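Local coordinates for protein NeuRonal IgCAM-5 (Caenorhabditis elegans, PDB 6ON6) that probably acts as a neuronal cell-surface adhesion receptor, its first immunoglobulin domain, the part captured here, pairing with a second copy of itself as a homodimer, at residues A[6-11]-A[26-31]; A[18-23]-A[83-88]; A[60-65]-A[78-83]. One frame throughout, in Å; residues are numbered along the deposited sequence.

Contact 1 of 3, residues A[6-11]-A[26-31]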
ATOM      1  N   PRO A   6      -1.036  13.176  14.177  1.00 39.00           N
ATOM      2  CA  PRO A   6       0.300  12.850  13.675  1.00 32.65           C
ATOM      3  C   PRO A   6       0.762  13.877  12.661  1.00 37.56           C
ATOM      4  O   PRO A   6      -0.015  14.337  11.816  1.00 40.47           O
ATOM      5  CB  PRO A   6       0.104  11.481  13.004  1.00 37.20           C
ATOM      6  CG  PRO A   6      -1.032  10.868  13.766  1.00 35.58           C
ATOM      7  CD  PRO A   6      -1.945  12.024  14.174  1.00 38.87           C
ATOM      8  N   THR A   7       2.064  14.176  12.697  1.00 31.69           N
ATOM      9  CA  THR A   7       2.681  15.004  11.680  1.00 36.00           C
ATOM     10  C   THR A   7       4.013  14.360  11.306  1.00 33.08           C
ATOM     11  O   THR A   7       4.609  13.617  12.085  1.00 35.37           O
ATOM     12  CB  THR A   7       2.860  16.467  12.174  1.00 39.39           C
ATOM     13  OG1 THR A   7       3.542  16.447  13.433  1.00 41.01           O
ATOM     14  CG2 THR A   7       1.499  17.178  12.295  1.00 39.66           C
ATOM     15  N   ILE A   8       4.503  14.709  10.141  1.00 34.95           N
ATOM     16  CA  ILE A   8       5.768  14.150   9.684  1.00 33.82           C
ATOM     17  C   ILE A   8       6.836  15.230   9.769  1.00 33.67           C
ATOM     18  O   ILE A   8       6.700  16.308   9.164  1.00 34.48           O
ATOM     19  CB  ILE A   8       5.645  13.533   8.289  1.00 36.75           C
ATOM     20  CG1 ILE A   8       4.753  12.280   8.357  1.00 37.93           C
ATOM     21  CG2 ILE A   8       7.009  13.173   7.785  1.00 34.86           C
ATOM     22  CD1 ILE A   8       4.333  11.715   7.002  1.00 40.90           C
ATOM     23  N   GLN A   9       7.847  14.980  10.599  1.00 31.46           N
ATOM     24  CA  GLN A   9       8.864  15.981  10.860  1.00 30.44           C
ATOM     25  C   GLN A   9       9.726  16.157   9.633  1.00 31.87           C
ATOM     26  O   GLN A   9      10.039  15.175   8.947  1.00 35.59           O
ATOM     27  CB  GLN A   9       9.743  15.471  11.983  1.00 33.49           C
ATOM     28  CG  GLN A   9      10.942  16.352  12.260  1.00 32.87           C
ATOM     29  CD  GLN A   9      11.510  16.057  13.609  1.00 35.59           C
ATOM     30  OE1 GLN A   9      10.775  15.938  14.578  1.00 36.39           O
ATOM     31  NE2 GLN A   9      12.807  15.857  13.671  1.00 42.04           N
ATOM     32  N   GLN A  10      10.143  17.306   9.363  1.00 30.51           N
ATOM     33  CA  GLN A  10      10.975  17.507   8.199  1.00 31.51           C
ATOM     34  C   GLN A  10      12.412  17.812   8.586  1.00 29.31           C
ATOM     35  O   GLN A  10      12.646  18.554   9.542  1.00 31.72           O
ATOM     36  CB  GLN A  10      10.436  18.639   7.329  1.00 38.08           C
ATOM     37  CG  GLN A  10       9.131  18.290   6.650  1.00 42.51           C
ATOM     38  CD  GLN A  10       9.239  17.085   5.694  1.00 44.94           C
ATOM     39  OE1 GLN A  10      10.312  16.777   5.158  1.00 43.95           O
ATOM     40  NE2 GLN A  10       8.117  16.395   5.484  1.00 47.98           N
ATOM     41  N   PRO A  11      13.409  17.296   7.853  1.00 30.88           N
ATOM     42  CA  PRO A  11      13.269  16.507   6.630  1.00 30.84           C
ATOM     43  C   PRO A  11      12.910  15.046   6.896  1.00 30.52           C
ATOM     44  O   PRO A  11      13.468  14.412   7.789  1.00 35.69           O
ATOM     45  CB  PRO A  11      14.674  16.566   6.028  1.00 33.74           C
ATOM     46  CG  PRO A  11      15.571  16.709   7.184  1.00 35.42           C
ATOM     47  CD  PRO A  11      14.815  17.566   8.165  1.00 33.67           C
ATOM     48  N   PHE A  26      15.241   5.582   3.214  1.00 21.19           N
ATOM     49  CA  PHE A  26      14.226   6.645   3.328  1.00 21.13           C
ATOM     50  C   PHE A  26      13.762   6.632   4.767  1.00 20.48           C
ATOM     51  O   PHE A  26      13.364   5.597   5.298  1.00 24.09           O
ATOM     52  CB  PHE A  26      13.045   6.391   2.356  1.00 24.81           C
ATOM     53  CG  PHE A  26      13.387   6.666   0.915  1.00 23.14           C
ATOM     54  CD1 PHE A  26      13.332   7.967   0.430  1.00 23.97           C
ATOM     55  CD2 PHE A  26      13.766   5.651   0.041  1.00 22.92           C
ATOM     56  CE1 PHE A  26      13.650   8.255  -0.867  1.00 24.77           C
ATOM     57  CE2 PHE A  26      14.101   5.954  -1.245  1.00 26.45           C
ATOM     58  CZ  PHE A  26      14.026   7.240  -1.724  1.00 26.79           C
ATOM     59  N   THR A  27      13.801   7.798   5.415  1.00 20.86           N
ATOM     60  CA  THR A  27      13.391   7.901   6.822  1.00 22.96           C
ATOM     61  C   THR A  27      12.128   8.745   6.974  1.00 23.20           C
ATOM     62  O   THR A  27      12.041   9.860   6.438  1.00 24.88           O
ATOM     63  CB  THR A  27      14.515   8.491   7.685  1.00 23.48           C
ATOM     64  OG1 THR A  27      15.691   7.689   7.539  1.00 25.40           O
ATOM     65  CG2 THR A  27      14.095   8.563   9.200  1.00 27.49           C
ATOM     66  N   CYS A  28      11.148   8.200   7.672  1.00 23.50           N
ATOM     67  CA  CYS A  28       9.911   8.900   7.994  1.00 24.92           C
ATOM     68  C   CYS A  28       9.889   9.121   9.500  1.00 23.99           C
ATOM     69  O   CYS A  28       9.815   8.155  10.270  1.00 27.81           O
ATOM     70  CB  CYS A  28       8.752   8.013   7.589  1.00 28.13           C
ATOM     71  SG  CYS A  28       7.131   8.750   7.697  1.00 31.88           S
ATOM     72  N   ILE A  29       9.938  10.380   9.925  1.00 24.49           N
ATOM     73  CA  ILE A  29       9.968  10.705  11.345  1.00 25.02           C
ATOM     74  C   ILE A  29       8.594  11.244  11.710  1.00 29.16           C
ATOM     75  O   ILE A  29       8.118  12.211  11.106  1.00 31.20           O
ATOM     76  CB  ILE A  29      11.065  11.731  11.661  1.00 28.21           C
ATOM     77  CG1 ILE A  29      12.441  11.167  11.228  1.00 32.72           C
ATOM     78  CG2 ILE A  29      11.026  12.080  13.167  1.00 30.91           C
ATOM     79  CD1 ILE A  29      13.636  12.107  11.385  1.00 39.68           C
ATOM     80  N   VAL A  30       7.898  10.539  12.579  1.00 30.42           N
ATOM     81  CA  VAL A  30       6.509  10.862  12.828  1.00 30.94           C
ATOM     82  C   VAL A  30       6.394  11.374  14.241  1.00 28.13           C
ATOM     83  O   VAL A  30       6.740  10.662  15.194  1.00 33.82           O
ATOM     84  CB  VAL A  30       5.580   9.667  12.618  1.00 33.85           C
ATOM     85  CG1 VAL A  30       4.142  10.192  12.764  1.00 39.41           C
ATOM     86  CG2 VAL A  30       5.834   8.983  11.270  1.00 34.27           C
ATOM     87  N   ASN A  31       5.876  12.602  14.378  1.00 32.56           N
ATOM     88  CA  ASN A  31       5.554  13.188  15.670  1.00 32.42           C
ATOM     89  C   ASN A  31       4.087  12.910  15.952  1.00 34.90           C
ATOM     90  O   ASN A  31       3.245  12.959  15.043  1.00 38.22           O
ATOM     91  CB  ASN A  31       5.835  14.695  15.669  1.00 32.38           C
ATOM     92  CG  ASN A  31       7.318  14.989  15.592  1.00 29.65           C
ATOM     93  OD1 ASN A  31       8.131  14.202  16.082  1.00 37.19           O
ATOM     94  ND2 ASN A  31       7.682  16.067  14.915  1.00 33.33           N
TER
HETATM   95  O   HOH W   1       5.759  17.973  13.408  1.00 25.85           O

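Contact 2 of 3, residues A[18-23]-A[83-88]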
ATOM      1  N   ALA A  18      21.597   6.961  -6.348  1.00 23.42           N
ATOM      2  CA  ALA A  18      22.365   5.756  -6.038  1.00 22.58           C
ATOM      3  C   ALA A  18      22.910   5.174  -7.322  1.00 25.06           C
ATOM      4  O   ALA A  18      22.298   5.304  -8.384  1.00 27.85           O
ATOM      5  CB  ALA A  18      21.471   4.711  -5.383  1.00 24.84           C
ATOM      6  N   LEU A  19      24.066   4.534  -7.206  1.00 23.62           N
ATOM      7  CA  LEU A  19      24.564   3.660  -8.269  1.00 24.97           C
ATOM      8  C   LEU A  19      23.990   2.261  -8.097  1.00 24.25           C
ATOM      9  O   LEU A  19      23.582   1.879  -7.011  1.00 23.26           O
ATOM     10  CB  LEU A  19      26.088   3.562  -8.206  1.00 23.80           C
ATOM     11  CG  LEU A  19      26.864   4.872  -8.408  1.00 26.55           C
ATOM     12  CD1 LEU A  19      28.366   4.670  -8.331  1.00 28.66           C
ATOM     13  CD2 LEU A  19      26.464   5.708  -9.601  1.00 31.35           C
ATOM     14  N   LEU A  20      24.016   1.463  -9.177  1.00 24.26           N
ATOM     15  CA  LEU A  20      23.588   0.072  -9.052  1.00 26.77           C
ATOM     16  C   LEU A  20      24.354  -0.620  -7.930  1.00 23.64           C
ATOM     17  O   LEU A  20      25.585  -0.514  -7.840  1.00 24.99           O
ATOM     18  CB  LEU A  20      23.838  -0.713 -10.351  1.00 28.36           C
ATOM     19  CG  LEU A  20      23.083  -0.253 -11.587  1.00 33.04           C
ATOM     20  CD1 LEU A  20      23.416  -1.165 -12.735  1.00 31.61           C
ATOM     21  CD2 LEU A  20      21.587  -0.242 -11.330  1.00 35.44           C
ATOM     22  N   GLY A  21      23.621  -1.360  -7.099  1.00 21.76           N
ATOM     23  CA  GLY A  21      24.176  -2.100  -5.988  1.00 20.35           C
ATOM     24  C   GLY A  21      24.285  -1.329  -4.688  1.00 20.48           C
ATOM     25  O   GLY A  21      24.592  -1.935  -3.660  1.00 23.35           O
ATOM     26  N   GLN A  22      24.071  -0.006  -4.703  1.00 20.08           N
ATOM     27  CA  GLN A  22      24.206   0.810  -3.512  1.00 19.19           C
ATOM     28  C   GLN A  22      22.967   0.605  -2.644  1.00 19.44           C
ATOM     29  O   GLN A  22      21.879   0.336  -3.159  1.00 21.48           O
ATOM     30  CB  GLN A  22      24.282   2.293  -3.923  1.00 19.58           C
ATOM     31  CG  GLN A  22      24.597   3.290  -2.823  1.00 18.84           C
ATOM     32  CD  GLN A  22      24.845   4.694  -3.381  1.00 20.49           C
ATOM     33  OE1 GLN A  22      25.358   4.842  -4.504  1.00 20.61           O
ATOM     34  NE2 GLN A  22      24.489   5.744  -2.593  1.00 19.72           N
ATOM     35  N   ASP A  23      23.129   0.730  -1.321  1.00 18.22           N
ATOM     36  CA  ASP A  23      21.969   0.712  -0.425  1.00 18.88           C
ATOM     37  C   ASP A  23      21.531   2.137  -0.133  1.00 18.88           C
ATOM     38  O   ASP A  23      22.376   3.010   0.026  1.00 18.84           O
ATOM     39  CB  ASP A  23      22.296   0.056   0.917  1.00 19.72           C
ATOM     40  CG  ASP A  23      22.655  -1.426   0.814  1.00 20.72           C
ATOM     41  OD1 ASP A  23      22.455  -2.070  -0.229  1.00 22.70           O
ATOM     42  OD2 ASP A  23      23.160  -1.931   1.831  1.00 31.00           O
ATOM     43  N   VAL A  83      20.417  -1.449  -4.855  1.00 20.79           N
ATOM     44  CA  VAL A  83      19.528  -0.710  -5.742  1.00 21.77           C
ATOM     45  C   VAL A  83      19.756  -1.082  -7.208  1.00 23.79           C
ATOM     46  O   VAL A  83      20.897  -1.243  -7.651  1.00 22.56           O
ATOM     47  CB  VAL A  83      19.735   0.797  -5.482  1.00 23.50           C
ATOM     48  CG1 VAL A  83      19.215   1.590  -6.630  1.00 30.66           C
ATOM     49  CG2 VAL A  83      19.061   1.187  -4.155  1.00 24.64           C
ATOM     50  N   GLN A  84      18.653  -1.215  -7.951  1.00 23.09           N
ATOM     51  CA  GLN A  84      18.662  -1.558  -9.366  1.00 23.16           C
ATOM     52  C   GLN A  84      17.803  -0.533 -10.096  1.00 26.00           C
ATOM     53  O   GLN A  84      17.071   0.239  -9.486  1.00 26.43           O
ATOM     54  CB  GLN A  84      18.082  -2.956  -9.548  1.00 26.67           C
ATOM     55  CG  GLN A  84      18.895  -4.042  -8.838  1.00 27.05           C
ATOM     56  CD  GLN A  84      20.261  -4.224  -9.413  1.00 27.67           C
ATOM     57  OE1 GLN A  84      20.415  -4.269 -10.662  1.00 28.00           O
ATOM     58  NE2 GLN A  84      21.246  -4.497  -8.539  1.00 28.87           N
ATOM     59  N   GLU A  85      17.901  -0.505 -11.414  1.00 29.61           N
ATOM     60  CA  GLU A  85      17.043   0.325 -12.249  1.00 28.44           C
ATOM     61  C   GLU A  85      15.569   0.199 -11.883  1.00 30.20           C
ATOM     62  O   GLU A  85      14.857   1.206 -11.806  1.00 32.29           O
ATOM     63  CB  GLU A  85      17.220  -0.069 -13.702  1.00 30.70           C
ATOM     64  CG  GLU A  85      18.553   0.304 -14.289  1.00 36.04           C
ATOM     65  CD  GLU A  85      18.535   0.150 -15.811  1.00 42.69           C
ATOM     66  OE1 GLU A  85      18.869  -0.948 -16.340  1.00 50.18           O
ATOM     67  OE2 GLU A  85      18.136   1.138 -16.471  1.00 49.74           O
ATOM     68  N   SER A  86      15.102  -1.003 -11.578  1.00 33.91           N
ATOM     69  CA  SER A  86      13.699  -1.196 -11.257  1.00 29.34           C
ATOM     70  C   SER A  86      13.305  -0.530  -9.943  1.00 28.04           C
ATOM     71  O   SER A  86      12.107  -0.357  -9.700  1.00 30.28           O
ATOM     72  CB  SER A  86      13.338  -2.676 -11.199  1.00 36.43           C
ATOM     73  OG  SER A  86      14.258  -3.348 -10.383  1.00 38.55           O
ATOM     74  N   ASP A  87      14.277  -0.147  -9.098  1.00 25.98           N
ATOM     75  CA  ASP A  87      13.962   0.576  -7.864  1.00 25.93           C
ATOM     76  C   ASP A  87      13.769   2.067  -8.064  1.00 26.10           C
ATOM     77  O   ASP A  87      13.355   2.739  -7.102  1.00 27.94           O
ATOM     78  CB  ASP A  87      15.084   0.337  -6.855  1.00 23.46           C
ATOM     79  CG  ASP A  87      15.219  -1.129  -6.489  1.00 25.40           C
ATOM     80  OD1 ASP A  87      14.185  -1.747  -6.187  1.00 28.88           O
ATOM     81  OD2 ASP A  87      16.339  -1.643  -6.502  1.00 24.71           O
ATOM     82  N   ARG A  88      14.067   2.626  -9.241  1.00 29.38           N
ATOM     83  CA  ARG A  88      13.794   4.043  -9.492  1.00 29.20           C
ATOM     84  C   ARG A  88      12.338   4.356  -9.196  1.00 29.63           C
ATOM     85  O   ARG A  88      11.445   3.582  -9.562  1.00 32.71           O
ATOM     86  CB  ARG A  88      13.962   4.365 -10.972  1.00 33.96           C
ATOM     87  CG  ARG A  88      15.351   4.440 -11.482  1.00 37.53           C
ATOM     88  CD  ARG A  88      15.335   4.784 -12.973  1.00 41.15           C
ATOM     89  NE  ARG A  88      16.715   4.863 -13.431  1.00 45.60           N
ATOM     90  CZ  ARG A  88      17.274   4.067 -14.330  1.00 45.61           C
ATOM     91  NH1 ARG A  88      16.560   3.137 -14.953  1.00 48.62           N
ATOM     92  NH2 ARG A  88      18.556   4.236 -14.628  1.00 50.84           N
TER

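Contact 3 of 3, residues A[60-65]-A[78-83]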
ATOM      1  N   ARG A  60      12.289  -9.784   2.432  1.00 34.36           N
ATOM      2  CA  ARG A  60      13.052  -9.355   3.602  1.00 34.27           C
ATOM      3  C   ARG A  60      14.543  -9.171   3.304  1.00 36.60           C
ATOM      4  O   ARG A  60      15.233  -8.455   4.049  1.00 38.13           O
ATOM      5  CB  ARG A  60      12.873 -10.403   4.712  1.00 41.12           C
ATOM      6  CG  ARG A  60      12.099  -9.933   5.922  1.00 47.41           C
ATOM      7  N   ASN A  61      15.067  -9.816   2.254  1.00 36.45           N
ATOM      8  CA  ASN A  61      16.454  -9.578   1.860  1.00 35.16           C
ATOM      9  C   ASN A  61      16.619  -8.339   0.989  1.00 35.05           C
ATOM     10  O   ASN A  61      17.763  -7.930   0.729  1.00 37.91           O
ATOM     11  CB  ASN A  61      17.036 -10.801   1.139  1.00 42.01           C
ATOM     12  CG  ASN A  61      17.152 -11.998   2.048  1.00 49.91           C
ATOM     13  OD1 ASN A  61      17.425 -11.853   3.243  1.00 49.85           O
ATOM     14  ND2 ASN A  61      16.930 -13.191   1.496  1.00 54.30           N
ATOM     15  N   LYS A  62      15.524  -7.756   0.508  1.00 32.14           N
ATOM     16  CA  LYS A  62      15.565  -6.575  -0.358  1.00 28.58           C
ATOM     17  C   LYS A  62      15.223  -5.272   0.372  1.00 28.53           C
ATOM     18  O   LYS A  62      15.852  -4.237   0.146  1.00 28.97           O
ATOM     19  CB  LYS A  62      14.550  -6.763  -1.483  1.00 29.87           C
ATOM     20  CG  LYS A  62      14.446  -5.541  -2.427  1.00 30.97           C
ATOM     21  CD  LYS A  62      15.780  -5.288  -3.162  1.00 31.20           C
ATOM     22  CE  LYS A  62      15.613  -4.124  -4.177  1.00 28.30           C
ATOM     23  NZ  LYS A  62      16.839  -3.937  -5.040  1.00 27.55           N
ATOM     24  N   TYR A  63      14.224  -5.307   1.223  1.00 32.50           N
ATOM     25  CA  TYR A  63      13.753  -4.156   1.970  1.00 28.87           C
ATOM     26  C   TYR A  63      13.927  -4.511   3.421  1.00 32.41           C
ATOM     27  O   TYR A  63      13.631  -5.644   3.844  1.00 35.72           O
ATOM     28  CB  TYR A  63      12.287  -3.998   1.750  1.00 31.79           C
ATOM     29  CG  TYR A  63      11.950  -3.719   0.335  1.00 29.69           C
ATOM     30  CD1 TYR A  63      12.285  -2.508  -0.246  1.00 33.25           C
ATOM     31  CD2 TYR A  63      11.333  -4.678  -0.437  1.00 29.68           C
ATOM     32  CE1 TYR A  63      11.997  -2.259  -1.563  1.00 31.48           C
ATOM     33  CE2 TYR A  63      11.027  -4.439  -1.728  1.00 27.82           C
ATOM     34  CZ  TYR A  63      11.349  -3.229  -2.294  1.00 33.81           C
ATOM     35  OH  TYR A  63      11.040  -3.024  -3.606  1.00 31.88           O
ATOM     36  N   GLU A  64      14.411  -3.545   4.172  1.00 28.43           N
ATOM     37  CA  GLU A  64      14.512  -3.697   5.597  1.00 30.06           C
ATOM     38  C   GLU A  64      13.753  -2.544   6.209  1.00 27.82           C
ATOM     39  O   GLU A  64      13.713  -1.438   5.664  1.00 29.36           O
ATOM     40  CB  GLU A  64      15.972  -3.712   6.074  1.00 30.38           C
ATOM     41  CG  GLU A  64      16.822  -4.785   5.414  1.00 34.10           C
ATOM     42  CD  GLU A  64      18.217  -4.865   5.998  1.00 41.60           C
ATOM     43  OE1 GLU A  64      18.553  -3.985   6.819  1.00 46.00           O
ATOM     44  OE2 GLU A  64      18.963  -5.817   5.652  1.00 47.63           O
ATOM     45  N   LEU A  65      13.129  -2.816   7.324  1.00 28.83           N
ATOM     46  CA  LEU A  65      12.433  -1.773   8.045  1.00 28.54           C
ATOM     47  C   LEU A  65      12.924  -1.793   9.472  1.00 30.21           C
ATOM     48  O   LEU A  65      12.947  -2.852  10.106  1.00 32.25           O
ATOM     49  CB  LEU A  65      10.924  -1.980   8.031  1.00 30.25           C
ATOM     50  CG  LEU A  65      10.137  -0.964   8.847  1.00 29.02           C
ATOM     51  CD1 LEU A  65      10.173   0.371   8.151  1.00 29.72           C
ATOM     52  CD2 LEU A  65       8.738  -1.485   8.981  1.00 33.05           C
ATOM     53  N   LEU A  78      13.248   2.861   6.150  1.00 23.10           N
ATOM     54  CA  LEU A  78      13.120   1.834   5.126  1.00 22.36           C
ATOM     55  C   LEU A  78      14.415   1.804   4.323  1.00 20.82           C
ATOM     56  O   LEU A  78      14.814   2.814   3.739  1.00 22.81           O
ATOM     57  CB  LEU A  78      11.975   2.203   4.194  1.00 27.00           C
ATOM     58  CG  LEU A  78      11.833   1.188   3.071  1.00 34.56           C
ATOM     59  CD1 LEU A  78      11.207  -0.083   3.629  1.00 36.20           C
ATOM     60  CD2 LEU A  78      10.973   1.828   2.027  1.00 36.29           C
ATOM     61  N   THR A  79      15.077   0.655   4.293  1.00 22.81           N
ATOM     62  CA  THR A  79      16.270   0.493   3.469  1.00 21.22           C
ATOM     63  C   THR A  79      15.914  -0.266   2.204  1.00 22.09           C
ATOM     64  O   THR A  79      15.232  -1.296   2.272  1.00 23.34           O
ATOM     65  CB  THR A  79      17.338  -0.289   4.229  1.00 22.68           C
ATOM     66  OG1 THR A  79      17.691   0.438   5.406  1.00 24.40           O
ATOM     67  CG2 THR A  79      18.556  -0.528   3.379  1.00 23.37           C
ATOM     68  N   ILE A  80      16.330   0.276   1.067  1.00 21.16           N
ATOM     69  CA  ILE A  80      16.311  -0.463  -0.204  1.00 21.07           C
ATOM     70  C   ILE A  80      17.722  -0.955  -0.438  1.00 19.78           C
ATOM     71  O   ILE A  80      18.653  -0.173  -0.653  1.00 19.50           O
ATOM     72  CB  ILE A  80      15.848   0.414  -1.369  1.00 23.41           C
ATOM     73  CG1 ILE A  80      14.492   1.017  -1.016  1.00 26.98           C
ATOM     74  CG2 ILE A  80      15.682  -0.426  -2.634  1.00 25.31           C
ATOM     75  CD1 ILE A  80      14.447   2.425  -1.211  1.00 34.42           C
ATOM     76  N   LYS A  81      17.903  -2.261  -0.351  1.00 20.05           N
ATOM     77  CA  LYS A  81      19.222  -2.836  -0.538  1.00 20.25           C
ATOM     78  C   LYS A  81      19.490  -3.046  -2.019  1.00 20.08           C
ATOM     79  O   LYS A  81      18.578  -3.355  -2.796  1.00 20.91           O
ATOM     80  CB  LYS A  81      19.283  -4.198   0.162  1.00 21.97           C
ATOM     81  CG  LYS A  81      19.052  -4.136   1.700  1.00 26.98           C
ATOM     82  CD  LYS A  81      20.273  -3.611   2.395  1.00 32.35           C
ATOM     83  CE  LYS A  81      21.339  -4.724   2.398  1.00 41.57           C
ATOM     84  NZ  LYS A  81      22.637  -4.334   3.049  1.00 42.94           N
ATOM     85  N   ASN A  82      20.771  -2.971  -2.400  1.00 20.05           N
ATOM     86  CA  ASN A  82      21.199  -3.448  -3.721  1.00 21.25           C
ATOM     87  C   ASN A  82      20.388  -2.784  -4.837  1.00 20.81           C
ATOM     88  O   ASN A  82      19.749  -3.427  -5.653  1.00 22.49           O
ATOM     89  CB  ASN A  82      21.105  -4.984  -3.813  1.00 22.33           C
ATOM     90  CG  ASN A  82      21.654  -5.516  -5.103  1.00 24.77           C
ATOM     91  OD1 ASN A  82      22.564  -4.931  -5.701  1.00 28.38           O
ATOM     92  ND2 ASN A  82      21.061  -6.610  -5.564  1.00 30.12           N
ATOM     93  N   VAL A  83      20.417  -1.449  -4.855  1.00 20.79           N
ATOM     94  CA  VAL A  83      19.528  -0.710  -5.742  1.00 21.77           C
ATOM     95  C   VAL A  83      19.756  -1.082  -7.208  1.00 23.79           C
ATOM     96  O   VAL A  83      20.897  -1.243  -7.651  1.00 22.56           O
ATOM     97  CB  VAL A  83      19.735   0.797  -5.482  1.00 23.50           C
ATOM     98  CG1 VAL A  83      19.215   1.590  -6.630  1.00 30.66           C
ATOM     99  CG2 VAL A  83      19.061   1.187  -4.155  1.00 24.64           C
TER
HETATM  100  O   HOH W   2      16.157  -0.010   7.598  1.00 30.25           O
HETATM  101  O   HOH W   3      19.501  -1.350   6.892  1.00 47.05           O
HETATM  102  O   HOH W   4      21.198  -3.260   5.794  1.00 49.46           O

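Contact 1 of 3, residues A[6-11]-A[26-31]
T7 and N31 face each other as an antiparallel hydrogen-bonded pair, with I8 and V30 as the non-hydrogen-bonded pair next to them. T7 N gives to N31 O at 2.9 Å, N31 N returns a bond to T7 O at 2.8 Å, and one step further Q9 N reaches I29 O at 2.8 Å. Beyond Q9 the chain turns through a cis peptide before P11; nearby, the hydroxyl of S12 bonds both Q9 O and I29 N.

Side-chain polar contacts gather on the T7 and N31 face. Q9 has its CG anti to the backbone N (chi1 174°) and an extended chain, which carries the amide across I29 to N31. There N31 ND2 meets Q9 OE1 in the carbonyl plane, on a lone pair, at 3.1 Å, although the two amide planes are turned 49° apart. The second N-H of ND2 goes to a water that in turn donates to T7 OG1 (2.7 Å). Polar residues suit this partly open face, because two amides and a hydroxyl can join with each other and with water. An alanine at Q9 would take away OE1 and would probably leave N31 ND2 without its protein acceptor and the asparagine amide freer to turn.

Apolar contacts occupy the other face and the flank. I8 CD1 lies against C28 SG at 4.1 Å, beside the disulfide to C93, and P6 CB approaches V30 CG1 at 4.2 Å. I8 and V30 turn to the face that holds the disulfide, where both also touch I95, so branched apolar side chains suit them. On the outer side I29 CG2 packs under Q9 CB at 3.8 Å. Here the short first strand edges the sheet beside the strand bearing the first disulfide cysteine, as expected for strands A and B of an immunoglobulin fold.

Contact 2 of 3, residues A[18-23]-A[83-88]
G21 and V83 join two loops at one end of the immunoglobulin domain: the type II turn L19 to Q22, which leads from strand 16-19 into the next strand, and the loop before strand 89-95. G21 N points at V83 O in its carbonyl plane, 2.8 Å away and nearly straight at 171°. V83 N answers with a 2.9 Å bond to Q22 O, so both backbone polar atoms of V83 are held by the turn. Glycine suits its place because, at its positive phi of 88°, a CB would be jammed against the preceding carbonyl oxygen.

The V83 side chain packs between the turn and the strands behind it. Its CG1, anti to the backbone N (chi1 161°), meets A18 CB at 4.0 Å, while CG2 sits close to Q22 O. Around these atoms V24, L107 and V109 complete an apolar setting, in which a compact valine and a small alanine fit. L20 projects from the turn and lays CD2 near Q84 CA and, at 3.7 Å, E85 N, covering the start of the 3-10 segment.

A second shell shapes both loops. Q22 N closes the turn onto L19 O at 3.0 Å, and Q22 OE1 returns along the chain to receive L19 N from above its carbonyl plane. Across the way, D87 OD2 accepts Q84 N at 2.8 Å, while D87 O bonds the hydroxyl of Y91. This last bond is the tyrosine corner of immunoglobulin domains, within the family's Asp-x-Gly-x-Tyr-x-Cys motif. Further out, R88 NH2 reaches V109 O, and R88 NH1 bonds E85 OE2 at 3.0 Å as a salt bridge, the carboxylate lying at the edge of the guanidinium and meeting it on the anti side of OE2.

Contact 3 of 3, residues A[60-65]-A[78-83]
K62 and K81 meet through their backbones just beyond the bridged pairs of this antiparallel hairpin: K81 N gives to K62 O at 2.9 Å. Deeper in the ladder E64 N bonds T79 O on a lone pair, at 3.1 Å, and T79 N returns to E64 O at 2.8 Å. The axes of 63-65 and 78-80 come within 4.7 Å.

Among the polar side chains, K62 bends at chi2 (63°), which brings its ammonium back across the hairpin. NZ approaches K81 O nearly end-on, at 2.9 Å, and also forms a salt bridge with D87; this buried charge would probably be stabilised by both partners. A lysine suits the place because its long chain can reach across from one strand to the carbonyl of the other. On the outer face, E64 OE1 accepts from a water (2.8 Å) that also donates to T79 OG1, whose protein partner is D25. K81 crosses beside E64, but its ammonium pairs with D23.

Apolar contacts line the inner face. Y63 CE1 meets I80 CG1 at its ring edge (4.2 Å), and K62 CG lies 3.6 Å above one ring face, offset toward the rim. L78 CD1 comes near Y63 CB.

Beyond the hairpin, Y63 and L78 touch L50 of strand 48-52 in the other sheet, Y63 and L65 reach V56 of strand 55-56, and I80 packs on F26 of the adjoining strand 24-31.

Contacts 1 and 3 belong to one sheet, their centres about 19 Å apart: strand 24-31 lies beside strand 75-80, with F26 N 2.8 Å from L78 O in a probable hydrogen bond and F26 CD2 3.5 Å from I80 CD1. Contacts 2 and 3 are closer, about 11 Å between centres, and share V83. Two salt bridges tie them, D23 OD2 to K81 NZ at 2.7 Å and D87 OD2 to K62 NZ at 2.8 Å. Contact 1 lies across the chain's centre from both, about 24 Å from contact 2 between centres. The glycan's N-acetylglucosamine is about 11 Å from the E85 side chain in contact 2.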